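Local coordinates for variant surface glycoprotein MITAT 1.1 (Trypanosoma brucei brucei, PDB 5LY9) that forms a dense coat on the parasite surface and, through antigenically distinct variants expressed in series, lets the trypanosome evade the host immune response, at residues 335-340 against 344-349; 50-55 against 63-68; 322-325 against 330-333; 272-277 against 307-312. One frame throughout, in Å; residues are numbered along the deposited sequence.

Contact 1 of 4, residues 335-340 against 344-349; sequences APLGKI and VELGDI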
loop_
_atom_site.group_PDB
_atom_site.type_symbol
_atom_site.label_atom_id
_atom_site.label_comp_id
_atom_site.label_asym_id
_atom_site.label_seq_id
_atom_site.Cartn_x
_atom_site.Cartn_y
_atom_site.Cartn_z
ATOM N N ALA A 335 -4.733 -37.457 4.705
ATOM C CA ALA A 335 -4.741 -36.718 3.432
ATOM C C ALA A 335 -3.360 -36.701 2.746
ATOM O O ALA A 335 -2.354 -36.648 3.397
ATOM C CB ALA A 335 -5.200 -35.297 3.660
ATOM N N PRO A 336 -3.332 -36.670 1.424
ATOM C CA PRO A 336 -2.071 -36.584 0.753
ATOM C C PRO A 336 -1.589 -35.118 0.791
ATOM O O PRO A 336 -2.371 -34.190 0.812
ATOM C CB PRO A 336 -2.401 -37.053 -0.641
ATOM C CG PRO A 336 -3.781 -36.627 -0.886
ATOM C CD PRO A 336 -4.460 -36.576 0.484
ATOM N N LEU A 337 -0.279 -34.917 0.840
ATOM C CA LEU A 337 0.276 -33.575 0.929
ATOM C C LEU A 337 -0.240 -32.693 -0.159
ATOM O O LEU A 337 -0.447 -31.497 0.046
ATOM C CB LEU A 337 1.828 -33.599 0.923
ATOM C CG LEU A 337 2.492 -33.993 2.244
ATOM C CD1 LEU A 337 3.988 -34.242 2.135
ATOM C CD2 LEU A 337 2.220 -32.897 3.291
ATOM N N GLY A 338 -0.377 -33.258 -1.354
ATOM C CA GLY A 338 -0.916 -32.517 -2.479
ATOM C C GLY A 338 -2.317 -31.910 -2.212
ATOM O O GLY A 338 -2.686 -30.996 -2.913
ATOM N N LYS A 339 -3.059 -32.367 -1.215
ATOM C CA LYS A 339 -4.347 -31.701 -0.908
ATOM C C LYS A 339 -4.290 -30.770 0.266
ATOM O O LYS A 339 -5.345 -30.273 0.688
ATOM C CB LYS A 339 -5.394 -32.756 -0.648
ATOM C CG LYS A 339 -5.823 -33.412 -1.965
ATOM C CD LYS A 339 -6.649 -34.645 -1.687
ATOM C CE LYS A 339 -7.605 -35.002 -2.832
ATOM N NZ LYS A 339 -8.230 -36.313 -2.510
ATOM N N ILE A 340 -3.107 -30.536 0.847
ATOM C CA ILE A 340 -3.042 -29.719 2.076
ATOM C C ILE A 340 -2.279 -28.471 1.640
ATOM O O ILE A 340 -1.137 -28.583 1.225
ATOM C CB ILE A 340 -2.223 -30.440 3.191
ATOM C CG1 ILE A 340 -2.867 -31.788 3.534
ATOM C CG2 ILE A 340 -2.110 -29.558 4.412
ATOM C CD1 ILE A 340 -2.059 -32.742 4.397
ATOM N N VAL A 344 -0.473 -22.706 7.871
ATOM C CA VAL A 344 -0.511 -22.978 9.303
ATOM C C VAL A 344 -0.621 -24.474 9.538
ATOM O O VAL A 344 0.127 -25.076 10.344
ATOM C CB VAL A 344 -1.713 -22.230 9.985
ATOM C CG1 VAL A 344 -1.871 -22.694 11.411
ATOM C CG2 VAL A 344 -1.429 -20.773 9.923
ATOM N N GLU A 345 -1.533 -25.111 8.827
ATOM C CA GLU A 345 -1.603 -26.580 8.902
ATOM C C GLU A 345 -0.319 -27.284 8.587
ATOM O O GLU A 345 0.048 -28.228 9.281
ATOM C CB GLU A 345 -2.647 -27.155 7.944
ATOM C CG GLU A 345 -4.056 -26.788 8.370
ATOM C CD GLU A 345 -5.149 -27.341 7.446
ATOM O OE1 GLU A 345 -4.872 -28.284 6.645
ATOM O OE2 GLU A 345 -6.314 -26.751 7.502
ATOM N N LEU A 346 0.349 -26.838 7.530
ATOM C CA LEU A 346 1.592 -27.498 7.111
ATOM C C LEU A 346 2.684 -27.311 8.134
ATOM O O LEU A 346 3.425 -28.213 8.427
ATOM C CB LEU A 346 2.041 -26.983 5.755
ATOM C CG LEU A 346 1.127 -27.528 4.661
ATOM C CD1 LEU A 346 1.345 -26.696 3.413
ATOM C CD2 LEU A 346 1.350 -29.034 4.321
ATOM N N GLY A 347 2.776 -26.095 8.692
ATOM C CA GLY A 347 3.664 -25.821 9.823
ATOM C C GLY A 347 3.458 -26.756 11.020
ATOM O O GLY A 347 4.434 -27.246 11.609
ATOM N N ASP A 348 2.224 -27.010 11.389
ATOM C CA ASP A 348 1.914 -27.957 12.458
ATOM C C ASP A 348 2.406 -29.393 12.095
ATOM O O ASP A 348 2.995 -30.111 12.934
ATOM C CB ASP A 348 0.393 -28.086 12.659
ATOM C CG ASP A 348 -0.237 -26.930 13.403
ATOM O OD1 ASP A 348 0.428 -25.968 13.840
ATOM O OD2 ASP A 348 -1.518 -27.005 13.524
ATOM N N ILE A 349 2.138 -29.828 10.853
ATOM C CA ILE A 349 2.549 -31.158 10.455
ATOM C C ILE A 349 4.097 -31.291 10.499
ATOM O O ILE A 349 4.630 -32.293 10.989
ATOM C CB ILE A 349 2.013 -31.502 9.042
ATOM C CG1 ILE A 349 0.463 -31.694 9.083
ATOM C CG2 ILE A 349 2.630 -32.764 8.519
ATOM C CD1 ILE A 349 -0.199 -31.470 7.738
#

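Contact 2 of 4, residues 50-55 against 63-68; sequences SIYLAK and QQLTLL. Unlike the reference sequence in segment 63-68: Leu65 (reference Ser).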
loop_
_atom_site.group_PDB
_atom_site.type_symbol
_atom_site.label_atom_id
_atom_site.label_comp_id
_atom_site.label_asym_id
_atom_site.label_seq_id
_atom_site.Cartn_x
_atom_site.Cartn_y
_atom_site.Cartn_z
ATOM N N SER A 50 9.808 -30.581 3.075
ATOM C CA SER A 50 10.376 -30.759 4.416
ATOM C C SER A 50 9.707 -31.879 5.208
ATOM O O SER A 50 10.374 -32.666 5.902
ATOM C CB SER A 50 10.279 -29.503 5.249
ATOM O OG SER A 50 10.931 -28.366 4.643
ATOM N N ILE A 51 8.378 -31.941 5.138
ATOM C CA ILE A 51 7.625 -32.951 5.808
ATOM C C ILE A 51 7.956 -34.354 5.230
ATOM O O ILE A 51 8.177 -35.304 5.972
ATOM C CB ILE A 51 6.088 -32.682 5.668
ATOM C CG1 ILE A 51 5.648 -31.454 6.494
ATOM C CG2 ILE A 51 5.311 -33.952 6.017
ATOM C CD1 ILE A 51 4.350 -30.802 5.993
ATOM N N TYR A 52 8.021 -34.447 3.903
ATOM C CA TYR A 52 8.346 -35.718 3.268
ATOM C C TYR A 52 9.728 -36.194 3.766
ATOM O O TYR A 52 9.940 -37.382 4.091
ATOM C CB TYR A 52 8.421 -35.558 1.780
ATOM C CG TYR A 52 8.653 -36.868 1.081
ATOM C CD1 TYR A 52 9.895 -37.339 0.885
ATOM C CD2 TYR A 52 7.556 -37.565 0.536
ATOM C CE1 TYR A 52 10.095 -38.586 0.249
ATOM C CE2 TYR A 52 7.741 -38.772 -0.144
ATOM C CZ TYR A 52 8.996 -39.267 -0.266
ATOM O OH TYR A 52 9.200 -40.488 -0.911
ATOM N N LEU A 53 10.697 -35.292 3.785
ATOM C CA LEU A 53 12.019 -35.656 4.260
ATOM C C LEU A 53 12.007 -36.071 5.701
ATOM O O LEU A 53 12.716 -37.044 6.089
ATOM C CB LEU A 53 12.963 -34.501 4.092
ATOM C CG LEU A 53 13.352 -34.214 2.657
ATOM C CD1 LEU A 53 13.917 -32.805 2.507
ATOM C CD2 LEU A 53 14.378 -35.219 2.222
ATOM N N ALA A 54 11.314 -35.302 6.536
ATOM C CA ALA A 54 11.262 -35.685 7.951
ATOM C C ALA A 54 10.612 -37.032 8.192
ATOM O O ALA A 54 11.031 -37.759 9.117
ATOM C CB ALA A 54 10.560 -34.631 8.759
ATOM N N LYS A 55 9.655 -37.364 7.348
ATOM C CA LYS A 55 8.882 -38.584 7.463
ATOM C C LYS A 55 9.667 -39.732 6.882
ATOM O O LYS A 55 9.466 -40.894 7.306
ATOM C CB LYS A 55 7.581 -38.378 6.764
ATOM C CG LYS A 55 6.595 -39.522 6.805
ATOM C CD LYS A 55 5.243 -39.102 6.249
ATOM C CE LYS A 55 4.228 -40.222 6.394
ATOM N NZ LYS A 55 4.550 -41.352 5.476
ATOM N N GLN A 63 19.140 -36.248 -1.951
ATOM C CA GLN A 63 19.757 -35.089 -2.493
ATOM C C GLN A 63 18.806 -34.269 -3.382
ATOM O O GLN A 63 18.816 -33.052 -3.299
ATOM C CB GLN A 63 21.030 -35.385 -3.276
ATOM C CG GLN A 63 22.154 -35.941 -2.391
ATOM C CD GLN A 63 23.439 -36.236 -3.204
ATOM O OE1 GLN A 63 23.789 -35.540 -4.120
ATOM N NE2 GLN A 63 24.157 -37.245 -2.820
ATOM N N GLN A 64 18.013 -34.930 -4.216
ATOM C CA GLN A 64 17.013 -34.228 -5.065
ATOM C C GLN A 64 16.032 -33.443 -4.188
ATOM O O GLN A 64 15.737 -32.267 -4.420
ATOM C CB GLN A 64 16.212 -35.252 -5.864
ATOM C CG GLN A 64 17.051 -36.008 -6.871
ATOM C CD GLN A 64 17.762 -37.257 -6.372
ATOM O OE1 GLN A 64 17.935 -37.500 -5.183
ATOM N NE2 GLN A 64 18.268 -38.039 -7.322
ATOM N N LEU A 65 15.582 -34.064 -3.126
ATOM C CA LEU A 65 14.531 -33.440 -2.281
ATOM C C LEU A 65 15.112 -32.322 -1.370
ATOM O O LEU A 65 14.481 -31.296 -1.150
ATOM C CB LEU A 65 13.842 -34.518 -1.455
ATOM C CG LEU A 65 12.998 -35.462 -2.348
ATOM C CD1 LEU A 65 12.353 -36.518 -1.511
ATOM C CD2 LEU A 65 11.897 -34.693 -3.039
ATOM N N THR A 66 16.324 -32.524 -0.883
ATOM C CA THR A 66 17.040 -31.488 -0.126
ATOM C C THR A 66 17.177 -30.227 -0.980
ATOM O O THR A 66 16.912 -29.131 -0.524
ATOM C CB THR A 66 18.380 -31.957 0.349
ATOM O OG1 THR A 66 18.217 -33.025 1.302
ATOM C CG2 THR A 66 19.174 -30.873 1.002
ATOM N N LEU A 67 17.628 -30.414 -2.201
ATOM C CA LEU A 67 17.782 -29.343 -3.161
ATOM C C LEU A 67 16.504 -28.624 -3.397
ATOM O O LEU A 67 16.442 -27.360 -3.368
ATOM C CB LEU A 67 18.332 -29.897 -4.437
ATOM C CG LEU A 67 18.511 -28.852 -5.508
ATOM C CD1 LEU A 67 19.527 -27.749 -5.106
ATOM C CD2 LEU A 67 18.877 -29.480 -6.787
ATOM N N LEU A 68 15.393 -29.356 -3.611
ATOM C CA LEU A 68 14.143 -28.712 -3.896
ATOM C C LEU A 68 13.613 -27.951 -2.671
ATOM O O LEU A 68 13.096 -26.857 -2.808
ATOM C CB LEU A 68 13.104 -29.745 -4.385
ATOM C CG LEU A 68 13.392 -30.242 -5.779
ATOM C CD1 LEU A 68 12.558 -31.524 -6.085
ATOM C CD2 LEU A 68 13.151 -29.209 -6.815
#

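Contact 3 of 4, residues 322-325 against 330-333; sequences EIIP and GRTT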
loop_
_atom_site.group_PDB
_atom_site.type_symbol
_atom_site.label_atom_id
_atom_site.label_comp_id
_atom_site.label_asym_id
_atom_site.label_seq_id
_atom_site.Cartn_x
_atom_site.Cartn_y
_atom_site.Cartn_z
ATOM N N GLU A 322 2.272 -38.276 -0.882
ATOM C CA GLU A 322 2.609 -38.808 0.403
ATOM C C GLU A 322 1.431 -38.554 1.357
ATOM O O GLU A 322 0.989 -37.440 1.487
ATOM C CB GLU A 322 3.929 -38.226 0.937
ATOM C CG GLU A 322 4.415 -38.830 2.245
ATOM C CD GLU A 322 5.099 -40.206 2.096
ATOM O OE1 GLU A 322 5.154 -40.736 0.975
ATOM O OE2 GLU A 322 5.615 -40.721 3.122
ATOM N N ILE A 323 0.957 -39.605 2.015
ATOM C CA ILE A 323 -0.191 -39.487 2.880
ATOM C C ILE A 323 0.196 -39.109 4.300
ATOM O O ILE A 323 1.098 -39.689 4.877
ATOM C CB ILE A 323 -0.989 -40.823 2.950
ATOM C CG1 ILE A 323 -1.550 -41.152 1.597
ATOM C CG2 ILE A 323 -2.115 -40.743 3.998
ATOM C CD1 ILE A 323 -2.787 -40.374 1.311
ATOM N N ILE A 324 -0.477 -38.111 4.835
ATOM C CA ILE A 324 -0.339 -37.759 6.220
ATOM C C ILE A 324 -1.509 -38.375 6.970
ATOM O O ILE A 324 -2.660 -38.021 6.741
ATOM C CB ILE A 324 -0.386 -36.208 6.412
ATOM C CG1 ILE A 324 0.608 -35.522 5.468
ATOM C CG2 ILE A 324 -0.129 -35.887 7.862
ATOM C CD1 ILE A 324 2.011 -36.090 5.532
ATOM N N PRO A 325 -1.223 -39.278 7.872
ATOM C CA PRO A 325 -2.278 -40.004 8.559
ATOM C C PRO A 325 -3.013 -39.177 9.557
ATOM O O PRO A 325 -2.464 -38.216 10.111
ATOM C CB PRO A 325 -1.557 -41.129 9.282
ATOM C CG PRO A 325 -0.154 -40.853 9.196
ATOM C CD PRO A 325 0.107 -39.859 8.104
ATOM N N GLY A 330 -3.050 -33.508 15.384
ATOM C CA GLY A 330 -4.489 -33.518 15.742
ATOM C C GLY A 330 -5.423 -33.647 14.547
ATOM O O GLY A 330 -6.605 -33.384 14.686
ATOM N N ARG A 331 -4.893 -34.019 13.375
ATOM C CA ARG A 331 -5.712 -34.105 12.182
ATOM C C ARG A 331 -6.663 -35.268 12.302
ATOM O O ARG A 331 -6.287 -36.325 12.739
ATOM C CB ARG A 331 -4.853 -34.178 10.908
ATOM C CG ARG A 331 -4.034 -32.908 10.733
ATOM C CD ARG A 331 -3.016 -33.028 9.610
ATOM N NE ARG A 331 -3.754 -33.102 8.345
ATOM C CZ ARG A 331 -4.249 -32.038 7.653
ATOM N NH1 ARG A 331 -4.055 -30.782 8.063
ATOM N NH2 ARG A 331 -4.984 -32.233 6.555
ATOM N N THR A 332 -7.897 -35.050 11.885
ATOM C CA THR A 332 -8.999 -36.033 12.064
ATOM C C THR A 332 -8.977 -37.125 11.019
ATOM O O THR A 332 -9.366 -38.248 11.301
ATOM C CB THR A 332 -10.352 -35.288 12.008
ATOM O OG1 THR A 332 -10.364 -34.262 13.022
ATOM C CG2 THR A 332 -11.433 -36.172 12.279
ATOM N N THR A 333 -8.539 -36.806 9.808
ATOM C CA THR A 333 -8.558 -37.758 8.687
ATOM C C THR A 333 -7.269 -37.703 7.909
ATOM O O THR A 333 -6.558 -36.661 7.954
ATOM C CB THR A 333 -9.727 -37.435 7.759
ATOM O OG1 THR A 333 -9.608 -36.093 7.304
ATOM C CG2 THR A 333 -11.055 -37.560 8.557
HETATM O O HOH W 1 -4.149 -35.582 7.361
#

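Contact 4 of 4, residues 272-277 against 307-312; sequences DTQPTL and LAADKT. With GOL (glycerol), chain G.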
loop_
_atom_site.group_PDB
_atom_site.type_symbol
_atom_site.label_atom_id
_atom_site.label_comp_id
_atom_site.label_asym_id
_atom_site.label_seq_id
_atom_site.Cartn_x
_atom_site.Cartn_y
_atom_site.Cartn_z
ATOM N N ASP A 272 19.854 -25.768 -15.047
ATOM C CA ASP A 272 21.114 -25.106 -14.758
ATOM C C ASP A 272 21.039 -23.585 -15.059
ATOM O O ASP A 272 22.001 -22.904 -14.797
ATOM C CB ASP A 272 22.289 -25.711 -15.515
ATOM C CG ASP A 272 22.129 -25.640 -16.993
ATOM O OD1 ASP A 272 21.010 -25.779 -17.499
ATOM O OD2 ASP A 272 23.157 -25.517 -17.686
ATOM N N THR A 273 19.931 -23.122 -15.582
ATOM C CA THR A 273 19.666 -21.693 -15.836
ATOM C C THR A 273 18.736 -21.082 -14.820
ATOM O O THR A 273 18.371 -19.911 -14.951
ATOM C CB THR A 273 19.094 -21.443 -17.236
ATOM O OG1 THR A 273 17.723 -21.802 -17.316
ATOM C CG2 THR A 273 19.844 -22.139 -18.256
ATOM N N GLN A 274 18.307 -21.895 -13.829
ATOM C CA GLN A 274 17.489 -21.414 -12.725
ATOM C C GLN A 274 18.474 -21.001 -11.639
ATOM O O GLN A 274 19.139 -21.850 -11.005
ATOM C CB GLN A 274 16.544 -22.531 -12.294
ATOM C CG GLN A 274 15.530 -22.956 -13.352
ATOM C CD GLN A 274 14.575 -23.988 -12.866
ATOM O OE1 GLN A 274 14.431 -24.195 -11.683
ATOM N NE2 GLN A 274 13.906 -24.629 -13.774
ATOM N N PRO A 275 18.666 -19.678 -11.464
ATOM C CA PRO A 275 19.887 -19.307 -10.700
ATOM C C PRO A 275 19.867 -19.722 -9.240
ATOM O O PRO A 275 20.947 -20.063 -8.697
ATOM C CB PRO A 275 20.021 -17.772 -10.851
ATOM C CG PRO A 275 18.807 -17.368 -11.564
ATOM C CD PRO A 275 18.084 -18.511 -12.168
ATOM N N THR A 276 18.678 -19.827 -8.648
ATOM C CA THR A 276 18.586 -20.185 -7.233
ATOM C C THR A 276 18.881 -21.680 -7.149
ATOM O O THR A 276 19.588 -22.135 -6.271
ATOM C CB THR A 276 17.202 -19.876 -6.678
ATOM O OG1 THR A 276 16.968 -18.467 -6.830
ATOM C CG2 THR A 276 17.076 -20.309 -5.236
ATOM N N LEU A 277 18.292 -22.445 -8.070
ATOM C CA LEU A 277 18.557 -23.896 -8.101
ATOM C C LEU A 277 20.039 -24.174 -8.269
ATOM O O LEU A 277 20.634 -24.973 -7.550
ATOM C CB LEU A 277 17.705 -24.594 -9.201
ATOM C CG LEU A 277 17.552 -26.102 -9.049
ATOM C CD1 LEU A 277 16.773 -26.424 -7.798
ATOM C CD2 LEU A 277 16.923 -26.683 -10.311
ATOM N N LEU A 307 18.566 -31.774 -17.921
ATOM C CA LEU A 307 18.406 -30.370 -17.529
ATOM C C LEU A 307 17.069 -29.774 -17.922
ATOM O O LEU A 307 16.781 -28.620 -17.601
ATOM C CB LEU A 307 19.548 -29.537 -18.083
ATOM C CG LEU A 307 21.004 -29.880 -17.673
ATOM C CD1 LEU A 307 22.087 -29.093 -18.439
ATOM C CD2 LEU A 307 21.177 -29.745 -16.170
ATOM N N ALA A 308 16.199 -30.529 -18.568
ATOM C CA ALA A 308 14.902 -29.942 -18.909
ATOM C C ALA A 308 14.149 -29.634 -17.612
ATOM O O ALA A 308 14.234 -30.383 -16.619
ATOM C CB ALA A 308 14.109 -30.915 -19.742
ATOM N N ALA A 309 13.358 -28.557 -17.628
ATOM C CA ALA A 309 12.676 -28.115 -16.424
ATOM C C ALA A 309 11.777 -29.163 -15.848
ATOM O O ALA A 309 11.650 -29.228 -14.627
ATOM C CB ALA A 309 11.873 -26.825 -16.664
ATOM N N ASP A 310 11.158 -29.985 -16.681
ATOM C CA ASP A 310 10.205 -30.978 -16.157
ATOM C C ASP A 310 10.856 -32.181 -15.443
ATOM O O ASP A 310 10.121 -33.010 -14.910
ATOM C CB ASP A 310 9.253 -31.489 -17.245
ATOM C CG ASP A 310 9.927 -32.118 -18.395
ATOM O OD1 ASP A 310 11.108 -32.543 -18.375
ATOM O OD2 ASP A 310 9.207 -32.328 -19.439
ATOM N N LYS A 311 12.184 -32.216 -15.353
ATOM C CA LYS A 311 12.879 -33.321 -14.702
ATOM C C LYS A 311 12.655 -33.318 -13.170
ATOM O O LYS A 311 12.914 -34.343 -12.499
ATOM C CB LYS A 311 14.380 -33.317 -15.048
ATOM C CG LYS A 311 14.710 -33.501 -16.563
ATOM C CD LYS A 311 14.292 -34.860 -17.017
ATOM C CE LYS A 311 14.885 -35.188 -18.376
ATOM N NZ LYS A 311 14.243 -36.427 -18.856
ATOM N N THR A 312 12.241 -32.195 -12.594
ATOM C CA THR A 312 11.911 -32.191 -11.161
ATOM C C THR A 312 10.524 -32.748 -10.869
ATOM O O THR A 312 10.206 -33.108 -9.722
ATOM C CB THR A 312 12.007 -30.771 -10.591
ATOM O OG1 THR A 312 11.158 -29.927 -11.374
ATOM C CG2 THR A 312 13.473 -30.264 -10.580
HETATM C C1 GOL G . 12.879 -26.255 -9.595
HETATM O O1 GOL G . 13.135 -26.357 -10.974
HETATM C C2 GOL G . 11.415 -26.154 -9.430
HETATM O O2 GOL G . 10.771 -27.398 -9.796
HETATM C C3 GOL G . 11.053 -24.975 -10.380
HETATM O O3 GOL G . 10.340 -24.062 -9.612
HETATM O O HOH W 2 11.891 -26.887 -13.185
#

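Contact 1 of 4, residues 335-340 against 344-349
Ile340 meets Leu346 and Ile349 where the chain leaves a short 3-10 turn and doubles back as helix 343-367. Followed outward from its CB, Ile340 touches the helix through CB and both of its branch ends. CB lies 4.0 Å from CD2 of Leu346. A chi1 of -59° sets CG1 beside the backbone N and leaves CG2 anti to it, and CG2 comes to 3.5 Å from that same Leu346 CD2. CG2 also passes 3.8 Å from OE1 of Glu345, an oxygen that is salt-bridged to Arg331 NH1, which should offset its charge beside the methyl. The other branch, CG1, carries CD1 outward in an extended chain, and this methyl meets CD1 of Ile349 tip to tip at 4.0 Å. Leu337 adds a second apolar touch from the turn, its CD2 lying 4.1 Å from Leu346 CD2.

Leu346 therefore receives Leu337 and Ile340 on one methyl, CD2, while CD1, its other methyl, lies 3.8 Å from the carbonyl oxygen of Ile340. That oxygen is weakly hydrogen-bonded to Lys48 NZ, which binds Leu337 O more firmly. Helix 24-55 closes the cluster, with Ile51 against both Leu346 and Ile349, and Asp348 reaches Arg74 of the second subunit in a salt bridge. On the turn itself, Gly338 and Lys339 lie beside the attached glycan.

Apolar methyl groups carry the fit between turn and helix, and no directional bond crosses it. The Glu345 carboxylate and the carbonyl oxygens of Leu337 and Ile340 have their partners outside the two segments.

Contact 2 of 4, residues 50-55 against 63-68
Leu65 packs against Tyr52 and Leu53 in a purely apolar helix-to-helix contact near the end of a helical hairpin, where helix 24-55 stops and the chain returns as helix 62-114. Paired long helices of this kind form the framework of the variant surface glycoprotein N-terminal domain. The two short segments run roughly antiparallel, their axes 10.0 Å apart at closest approach with 145° between their N-to-C directions.

All the side chains that touch are buried, and no hydrogen bond crosses the gap. Leu53 presents both its methyls: CD2 lies 3.8 Å from CB of Leu65, while CD1 settles over the backbone at the junction of Leu65 and Thr66, 4.2 Å from Thr66 N. The hydroxyl of Thr66 is turned to its own helix, bonded to Leu62 O, and the same side chain packs on Met355 of the second subunit. Helix 313-321 covers a further side, with Val319 on Leu65 and Met318 on Tyr52.

The aromatic half of the contact depends on a torsion. Tyr52 has CG anti to its backbone nitrogen (chi1 -176°), which swings the ring toward the returning helix, and there CD1 of Leu65 approaches the ring obliquely, 3.5 Å from both CD1 and CE1 of Tyr52.

Contact 3 of 4, residues 322-325 against 330-333
Arg331 reaches Ile324 and its carbonyl by way of a bend in its side chain: CB, CG and CD run out extended, and then the turn at chi3 (68°) brings NE back toward strand 323-324. On the other side, the chi1 of Ile324, -51° as measured to CG1, leaves CG2 anti to the backbone N, and this methyl faces the loop, 4.4 Å from CD of Arg331. The CD1 end of the other branch leads away.

The polar link between the segments runs through one water. The carbonyl oxygens of Ile324 and Thr333 stand 4.3 Å apart, two acceptors with no proton to share. The water resolves this. It donates to Ile324 O at 2.9 Å and to Thr333 O at 2.7 Å, and it accepts from NE of Arg331 at 2.7 Å, lying in the plane of the guanidinium at its edge. Both water protons are thus spent on backbone carbonyls, and the N-H of Arg331 NE holds the water while it serves them. The guanidinium is gripped a second time through NH1, which makes a salt bridge to Glu345; together the two bonds should restrict its rotation.

The example shows how one ordered water can stitch the mouth of a loop. Residues 325-334 connect strands 323-324 and 335-336, an antiparallel pair joined by the backbone bonds of Ile324 with Ala335 and of Glu322 with Leu337. Helix 24-55 meets Ile324 through Ile51, and helix 343-367 lies against the loop, with Ile349 on Arg331 and Tyr353 on Pro325.

Contact 4 of 4, residues 272-277 against 307-312
Gln274, Ala309 and Thr312 are joined less by each other than by a glycerol and a water held between them. Gln274 occupies the N-cap position of helix 275-285, directly before Pro275, and faces the loop that leads into helix 313-321. No hydrogen bond passes straight between the segments, and the closest approach of Gln274 to the loop is NE2 to CB of Ala309, 4.2 Å.

The amide of Gln274 uses both ends. Its OE1 accepts a short hydrogen bond from O1 of the glycerol, 2.6 Å, while its NE2 donates to the water at 3.1 Å and also to Gly269 O. These roles fix which end of the amide is which. The water in turn donates to Ala309 O at 2.8 Å and lies 2.6 Å from glycerol O1, so water and glycerol form one hydrogen-bonded bridge. At the far end, glycerol O2 is hydrogen-bonded to OG1 of Thr312, 3.0 Å away, and Tyr71 of helix 62-114 provides another partner. The glycerol probably comes from the crystallisation liquor, so it need not mark a natural ligand site.

Away from this bridge the touch is a mixed one. The Asp272 side chain meets that of Leu307 at about a right angle, and the methyl CD1 of Leu307 rests 3.6 Å from OD1 of Asp272.

In the fold
Contacts 1 and 2 are the buried members of the set, built from aliphatic groups, with the Tyr52 ring added in contact 2, and Ile51 of helix 24-55 joins them by packing on Ile349 and Leu337. Contact 3 is only partly buried and relies on water; it shares the strand pair 323-324 and 335-336 with contact 1, while Lys55 ties it to contact 2 through a salt bridge to Glu322. Contact 4 is partly exposed and solvent-bridged, but lies about 32 Å, centre to centre, from contact 3. It reaches the hairpin through Leu277 on Leu67 and Thr312 on Leu68. Apolar packing dominates the two buried contacts, and water-bridged polar groups are confined to the two partly exposed ones.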